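Fasciclin-1 (Drosophila melanogaster, PDB 1O70) acts as a neural cell adhesion molecule, the present chain being the piece that holds its third and fourth FAS1 domains. Local coordinates at residues A[274-279]-A[285-290]; A[249-252]-A[256-259]; A[267-272]-A[278-283]. One frame throughout, in Å; residues are numbered along the deposited sequence.

Interaction 1: residues A[274-279]-A[285-290]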
# COMPACT_ATOMS: atom_id res chain seq x y z
N ALA A 274 15.37 -10.58 -4.03
CA ALA A 274 14.36 -11.40 -4.70
C ALA A 274 13.05 -10.65 -4.91
O ALA A 274 11.98 -11.16 -4.56
CB ALA A 274 14.11 -12.67 -3.88
N GLY A 275 13.12 -9.45 -5.47
CA GLY A 275 11.92 -8.68 -5.73
C GLY A 275 11.37 -7.84 -4.59
O GLY A 275 10.71 -6.82 -4.82
N ARG A 276 11.63 -8.27 -3.36
CA ARG A 276 11.14 -7.55 -2.19
C ARG A 276 12.22 -6.58 -1.71
O ARG A 276 13.38 -6.67 -2.11
CB ARG A 276 10.81 -8.53 -1.07
CG ARG A 276 12.01 -8.85 -0.21
CD ARG A 276 11.83 -10.10 0.62
NE ARG A 276 13.11 -10.45 1.25
CZ ARG A 276 13.42 -11.67 1.69
NH1 ARG A 276 12.54 -12.66 1.58
NH2 ARG A 276 14.61 -11.89 2.25
N TYR A 277 11.82 -5.64 -0.85
CA TYR A 277 12.76 -4.68 -0.26
C TYR A 277 12.99 -5.12 1.18
O TYR A 277 12.08 -5.63 1.81
CB TYR A 277 12.18 -3.26 -0.28
CG TYR A 277 12.06 -2.66 -1.65
CD1 TYR A 277 10.89 -2.82 -2.40
CD2 TYR A 277 13.10 -1.92 -2.20
CE1 TYR A 277 10.78 -2.26 -3.68
CE2 TYR A 277 13.00 -1.37 -3.47
CZ TYR A 277 11.84 -1.54 -4.20
OH TYR A 277 11.75 -1.00 -5.47
N VAL A 278 14.21 -4.93 1.69
CA VAL A 278 14.52 -5.32 3.06
C VAL A 278 15.10 -4.14 3.85
O VAL A 278 15.87 -3.33 3.31
CB VAL A 278 15.54 -6.48 3.13
CG1 VAL A 278 15.50 -7.13 4.50
CG2 VAL A 278 15.27 -7.49 2.05
N ILE A 279 14.73 -4.06 5.12
CA ILE A 279 15.21 -3.01 5.99
C ILE A 279 16.16 -3.56 7.05
O ILE A 279 15.84 -4.51 7.77
CB ILE A 279 14.03 -2.30 6.71
CG1 ILE A 279 13.29 -1.41 5.71
CG2 ILE A 279 14.56 -1.49 7.89
CD1 ILE A 279 12.08 -0.72 6.28
N LYS A 285 16.82 -7.49 10.60
CA LYS A 285 16.52 -7.47 9.19
C LYS A 285 15.02 -7.69 9.07
O LYS A 285 14.51 -8.77 9.38
CB LYS A 285 17.30 -8.59 8.50
CG LYS A 285 17.21 -8.59 7.00
CD LYS A 285 18.25 -9.52 6.40
CE LYS A 285 18.09 -9.60 4.89
NZ LYS A 285 19.12 -10.49 4.29
N ILE A 286 14.31 -6.65 8.66
CA ILE A 286 12.86 -6.72 8.51
C ILE A 286 12.42 -6.57 7.06
O ILE A 286 12.79 -5.61 6.38
CB ILE A 286 12.15 -5.61 9.34
CG1 ILE A 286 12.38 -5.83 10.84
CG2 ILE A 286 10.65 -5.62 9.05
CD1 ILE A 286 13.63 -5.21 11.39
N ASN A 287 11.60 -7.50 6.59
CA ASN A 287 11.10 -7.45 5.23
C ASN A 287 9.99 -6.42 5.11
O ASN A 287 9.15 -6.29 6.00
CB ASN A 287 10.55 -8.81 4.78
CG ASN A 287 11.64 -9.85 4.60
OD1 ASN A 287 12.80 -9.53 4.35
ND2 ASN A 287 11.26 -11.12 4.70
N VAL A 288 10.01 -5.67 4.01
CA VAL A 288 8.99 -4.68 3.75
C VAL A 288 7.87 -5.43 3.01
O VAL A 288 8.01 -5.77 1.84
CB VAL A 288 9.54 -3.53 2.85
CG1 VAL A 288 8.47 -2.48 2.63
CG2 VAL A 288 10.76 -2.91 3.50
N TYR A 289 6.77 -5.71 3.71
CA TYR A 289 5.65 -6.45 3.14
C TYR A 289 4.87 -5.69 2.06
O TYR A 289 4.57 -6.24 1.01
CB TYR A 289 4.69 -6.88 4.26
CG TYR A 289 3.56 -7.75 3.79
CD1 TYR A 289 3.81 -9.00 3.23
CD2 TYR A 289 2.24 -7.32 3.88
CE1 TYR A 289 2.77 -9.81 2.77
CE2 TYR A 289 1.19 -8.12 3.43
CZ TYR A 289 1.46 -9.36 2.87
OH TYR A 289 0.43 -10.15 2.41
N ARG A 290 4.52 -4.44 2.32
CA ARG A 290 3.83 -3.63 1.32
C ARG A 290 4.62 -2.33 1.21
O ARG A 290 4.52 -1.44 2.07
CB ARG A 290 2.40 -3.31 1.76
CG ARG A 290 1.39 -4.43 1.53
CD ARG A 290 0.10 -4.14 2.25
NE ARG A 290 -0.49 -2.87 1.82
CZ ARG A 290 -1.37 -2.19 2.54
NH1 ARG A 290 -1.75 -2.66 3.73
NH2 ARG A 290 -1.86 -1.05 2.08
O HOH W 1 9.15 -5.29 -0.57

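Interaction 2: residues A[249-252]-A[256-259]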
# COMPACT_ATOMS: atom_id res chain seq x y z
N LYS A 249 18.41 3.72 -3.32
CA LYS A 249 19.40 4.56 -4.00
C LYS A 249 20.28 5.30 -3.00
O LYS A 249 21.49 5.41 -3.19
CB LYS A 249 18.69 5.56 -4.92
CG LYS A 249 19.62 6.48 -5.67
CD LYS A 249 18.83 7.44 -6.54
CE LYS A 249 19.75 8.36 -7.34
NZ LYS A 249 18.98 9.37 -8.13
N PHE A 250 19.67 5.82 -1.94
CA PHE A 250 20.43 6.53 -0.92
C PHE A 250 21.41 5.59 -0.25
O PHE A 250 22.60 5.83 -0.25
CB PHE A 250 19.51 7.13 0.15
CG PHE A 250 18.79 8.39 -0.28
CD1 PHE A 250 18.06 8.43 -1.46
CD2 PHE A 250 18.81 9.52 0.54
CE1 PHE A 250 17.36 9.58 -1.83
CE2 PHE A 250 18.11 10.67 0.18
CZ PHE A 250 17.38 10.70 -1.01
N SER A 251 20.91 4.49 0.31
CA SER A 251 21.79 3.56 1.01
C SER A 251 22.79 2.89 0.06
O SER A 251 23.70 2.20 0.50
CB SER A 251 20.98 2.49 1.76
OG SER A 251 20.52 1.47 0.91
N GLN A 252 22.61 3.11 -1.23
CA GLN A 252 23.51 2.52 -2.22
C GLN A 252 24.64 3.48 -2.56
O GLN A 252 25.81 3.09 -2.54
CB GLN A 252 22.71 2.19 -3.46
CG GLN A 252 23.24 1.03 -4.25
CD GLN A 252 22.18 0.45 -5.15
OE1 GLN A 252 21.65 1.14 -6.02
NE2 GLN A 252 21.85 -0.82 -4.92
N SER A 256 24.55 4.31 4.53
CA SER A 256 23.20 3.94 4.94
C SER A 256 22.27 5.13 4.70
O SER A 256 22.64 6.09 4.03
CB SER A 256 23.18 3.54 6.42
OG SER A 256 23.54 4.62 7.27
N VAL A 257 21.06 5.06 5.25
CA VAL A 257 20.08 6.13 5.10
C VAL A 257 19.77 6.76 6.45
O VAL A 257 19.68 6.07 7.47
CB VAL A 257 18.77 5.59 4.50
CG1 VAL A 257 17.78 6.72 4.30
CG2 VAL A 257 19.06 4.89 3.18
N ILE A 258 19.63 8.08 6.46
CA ILE A 258 19.33 8.79 7.69
C ILE A 258 18.15 9.71 7.48
O ILE A 258 18.22 10.66 6.70
CB ILE A 258 20.52 9.64 8.14
CG1 ILE A 258 21.80 8.81 8.09
CG2 ILE A 258 20.28 10.15 9.56
CD1 ILE A 258 23.05 9.61 8.35
N LEU A 259 17.06 9.43 8.18
CA LEU A 259 15.87 10.24 8.04
C LEU A 259 15.50 10.89 9.36
O LEU A 259 15.69 10.31 10.43
CB LEU A 259 14.70 9.37 7.56
CG LEU A 259 14.86 8.59 6.26
CD1 LEU A 259 13.56 7.87 5.98
CD2 LEU A 259 15.22 9.51 5.10

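Interaction 3: residues A[267-272]-A[278-283]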
# COMPACT_ATOMS: atom_id res chain seq x y z
N SER A 267 18.25 5.73 11.42
CA SER A 267 19.36 5.28 10.60
C SER A 267 19.08 3.83 10.21
O SER A 267 19.07 2.94 11.06
CB SER A 267 20.67 5.38 11.38
OG SER A 267 21.79 5.42 10.51
N ILE A 268 18.84 3.60 8.93
CA ILE A 268 18.57 2.26 8.46
C ILE A 268 19.27 2.07 7.14
O ILE A 268 19.91 2.99 6.63
CB ILE A 268 17.06 2.05 8.22
CG1 ILE A 268 16.57 3.08 7.20
CG2 ILE A 268 16.30 2.16 9.53
CD1 ILE A 268 15.13 2.89 6.78
N ARG A 269 19.15 0.87 6.59
CA ARG A 269 19.75 0.58 5.30
C ARG A 269 18.73 -0.27 4.57
O ARG A 269 18.15 -1.18 5.17
CB ARG A 269 21.05 -0.17 5.48
CG ARG A 269 21.83 -0.27 4.20
CD ARG A 269 22.95 -1.27 4.32
NE ARG A 269 23.54 -1.52 3.02
CZ ARG A 269 24.40 -2.49 2.76
NH1 ARG A 269 24.78 -3.32 3.74
NH2 ARG A 269 24.90 -2.64 1.54
N VAL A 270 18.48 0.02 3.30
CA VAL A 270 17.50 -0.73 2.52
C VAL A 270 18.14 -1.45 1.34
O VAL A 270 18.97 -0.88 0.64
CB VAL A 270 16.40 0.21 1.98
CG1 VAL A 270 15.33 -0.61 1.26
CG2 VAL A 270 15.79 1.02 3.11
N GLU A 271 17.74 -2.70 1.10
CA GLU A 271 18.30 -3.48 -0.01
C GLU A 271 17.24 -4.23 -0.80
O GLU A 271 16.12 -4.42 -0.33
CB GLU A 271 19.32 -4.50 0.52
CG GLU A 271 20.36 -3.92 1.46
CD GLU A 271 21.25 -4.98 2.09
OE1 GLU A 271 20.79 -6.14 2.24
OE2 GLU A 271 22.41 -4.65 2.45
N GLU A 272 17.59 -4.64 -2.02
CA GLU A 272 16.68 -5.40 -2.86
C GLU A 272 17.02 -6.87 -2.63
O GLU A 272 18.20 -7.23 -2.52
CB GLU A 272 16.77 -4.93 -4.32
CG GLU A 272 16.41 -3.47 -4.52
CD GLU A 272 16.51 -3.04 -5.97
OE1 GLU A 272 16.86 -3.89 -6.82
OE2 GLU A 272 16.24 -1.85 -6.25
N VAL A 278 14.21 -4.93 1.69
CA VAL A 278 14.52 -5.32 3.06
C VAL A 278 15.10 -4.14 3.85
O VAL A 278 15.87 -3.33 3.31
CB VAL A 278 15.54 -6.48 3.13
CG1 VAL A 278 15.50 -7.13 4.50
CG2 VAL A 278 15.27 -7.49 2.05
N ILE A 279 14.73 -4.06 5.12
CA ILE A 279 15.21 -3.01 5.99
C ILE A 279 16.16 -3.56 7.05
O ILE A 279 15.84 -4.51 7.77
CB ILE A 279 14.03 -2.30 6.71
CG1 ILE A 279 13.29 -1.41 5.71
CG2 ILE A 279 14.56 -1.49 7.89
CD1 ILE A 279 12.08 -0.72 6.28
N ILE A 280 17.33 -2.95 7.12
CA ILE A 280 18.33 -3.34 8.09
C ILE A 280 18.40 -2.21 9.10
O ILE A 280 18.83 -1.11 8.78
CB ILE A 280 19.68 -3.56 7.39
CG1 ILE A 280 19.53 -4.73 6.40
CG2 ILE A 280 20.77 -3.84 8.41
CD1 ILE A 280 20.69 -4.89 5.44
N TRP A 281 17.91 -2.49 10.29
CA TRP A 281 17.89 -1.52 11.38
C TRP A 281 18.68 -2.17 12.50
O TRP A 281 18.32 -3.26 12.96
CB TRP A 281 16.46 -1.28 11.84
CG TRP A 281 16.35 -0.40 13.03
CD1 TRP A 281 16.59 0.93 13.09
CD2 TRP A 281 15.92 -0.80 14.34
NE1 TRP A 281 16.34 1.40 14.36
CE2 TRP A 281 15.92 0.37 15.14
CE3 TRP A 281 15.53 -2.02 14.91
CZ2 TRP A 281 15.56 0.34 16.49
CZ3 TRP A 281 15.16 -2.04 16.26
CH2 TRP A 281 15.18 -0.86 17.03
N ASN A 282 19.74 -1.51 12.95
CA ASN A 282 20.58 -2.07 14.00
C ASN A 282 21.04 -3.47 13.58
O ASN A 282 21.68 -3.64 12.55
CB ASN A 282 19.83 -2.13 15.33
CG ASN A 282 19.59 -0.76 15.93
OD1 ASN A 282 20.20 0.23 15.52
ND2 ASN A 282 18.71 -0.70 16.93
N TYR A 283 20.70 -4.47 14.38
CA TYR A 283 21.10 -5.84 14.05
C TYR A 283 19.93 -6.66 13.52
O TYR A 283 20.03 -7.88 13.35
CB TYR A 283 21.71 -6.51 15.29
CG TYR A 283 23.15 -6.09 15.57
CD1 TYR A 283 23.71 -6.23 16.84
CD2 TYR A 283 23.95 -5.57 14.55
CE1 TYR A 283 25.04 -5.88 17.10
CE2 TYR A 283 25.28 -5.21 14.78
CZ TYR A 283 25.82 -5.37 16.06
OH TYR A 283 27.13 -5.02 16.31
O HOH W 2 20.53 0.75 12.00

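Interaction 1: residues A[274-279]-A[285-290]
Ile279 and Val288 cross their side chains at about a right angle, Ile279 CG1 lying 3.7 Å from Val288 CG2. With CG1 of the valine anti to the backbone N (chi1 -178°), its CG2 branch is left beside that nitrogen, where it touches Tyr277 CB; the tyrosine ring leads away to Met244 and Val248 of helix 244-253. Ile286 shares this face and, like Ile279, packs on Ile303. The segments belong to the beta hairpin of strands 276-281 and 284-295, inside the mixed sheet of the fourth FAS1 domain. Ile279 and Ile286 form a hydrogen-bonded pair, Ile279 N to Ile286 O being 2.8 Å, and a water joins Tyr277 N to Val288 O. On the other face, Val278 CG1 rests against the extended aliphatic chain of Lys285, 3.4 Å from its CG, while Asn287 lies alongside. Asn287 OD1 sits 3.1 Å above the plane of the Arg276 guanidinium, toward its rim, and the amide is turned 36° from that plane; at 3.2 Å from OD1, Arg276 NE is badly aimed for a hydrogen bond, and the arginine is poorly ordered. Arg276 NH2 and Lys285 NZ each make a salt bridge to Glu273, whose carboxylate probably offsets their charges.

Interaction 2: residues A[249-252]-A[256-259]
The turn from helix 244-253 into strand 257-260, the outermost strand at one end of the sheet in the fourth FAS1 domain, brings the last part of the helix against the first strand residue. Val257 meets the helix with one methyl. CG2 stands beside the valine's own N, opposite the carbonyl carbon, and from there lies 3.4 Å from Ser251 CB and 3.8 Å from Phe250 CB. The same methyl also nears Ser251 N. Phe250 thus contributes the root of its side chain, while its ring leads away toward Lys240. The backbones draw near as well: Ser251 CA is 4.2 Å from Ser256 CA and 4.0 Å from Ser256 O. The hydroxyl of Ser251 is turned between its own N and carbonyl carbon (chi1 80°), where OG lies within weak hydrogen-bonding distance of three carbonyls, Leu247 O and Val248 O of the helix and Val270 O of strand 265-273, which can at most share its single proton. Strand 257-260 pairs with the same neighbour through a backbone hydrogen bond between Val257 and Ile268. Helix and edge strand thus meet by van der Waals packing; strand 265-273 adds that backbone bond and, more weakly, a partner for Ser251 OG.

Interaction 3: residues A[267-272]-A[278-283]
Val270 CG2 faces Ile279 CG1 at 4.3 Å across a non-hydrogen-bonded antiparallel pair, the middle of a row of apolar side chains on one face of the hairpin. Ile268 extends the row: its CB lies 4.3 Å from Ile279 CG2, and its CG2 is 3.8 Å from Trp281 CD1. Because chi1 of Ile268 is 59°, CG1 falls between the backbone N and the carbonyl carbon, and CG2, beside the N, is the branch that meets the indole. The two side chains cross at about a right angle.

Around this row runs the ladder of the hairpin, with paired backbone bonds at Arg269 with Ile280 and at Glu271 with Val278, for example Ile280 N to Arg269 O at 2.8 Å. At the open end of the hairpin, away from the turn that joins its strands, a water bridges Ser267 O and Asn282 N beyond the last of these pairs.

The other face, that of Arg269, Glu271 and Ile280, mixes aliphatic and charged groups. Arg269 CB and Ile280 CB meet at 4.1 Å, and Ile280 CD1 reaches the carboxylate of Glu271, 3.4 Å from its CD, the two side chains crossing at a slant. Glu271 OE2 in turn lies over the centre of the Arg269 guanidinium, with NH1 at 3.0 Å; since no N-H points at the oxygen, this salt bridge is one of charge alone.

In the fold, Val270 packs on Leu247 and Val248 of helix 244-253, which lies against the apolar face. In the sheet the hairpin lies between edge strand 257-260 and strand 284-295, while Trp281 reaches the loops holding Arg233 and Leu307.

Overall arrangement
The three contacts follow one another across a single sheet, that of the fourth FAS1 domain, and illustrate how an up-and-down run of strands is built. Along the chain, interaction 2 comes first, leading from helix 244-253 into edge strand 257-260; interaction 3 then pairs 265-273 with 276-281, and interaction 1 pairs 276-281 with 284-295. Interactions 1 and 3 share Val278 and Ile279, their centres about 9 Å apart. Interaction 2 is also about 9 Å from interaction 3, centre to centre, joined to it through the pairing of the edge strand with its neighbour, but its centre is about 15 Å from that of interaction 1. Helix 244-253 touches strands from all three, so the helix packs against this antiparallel part of the sheet.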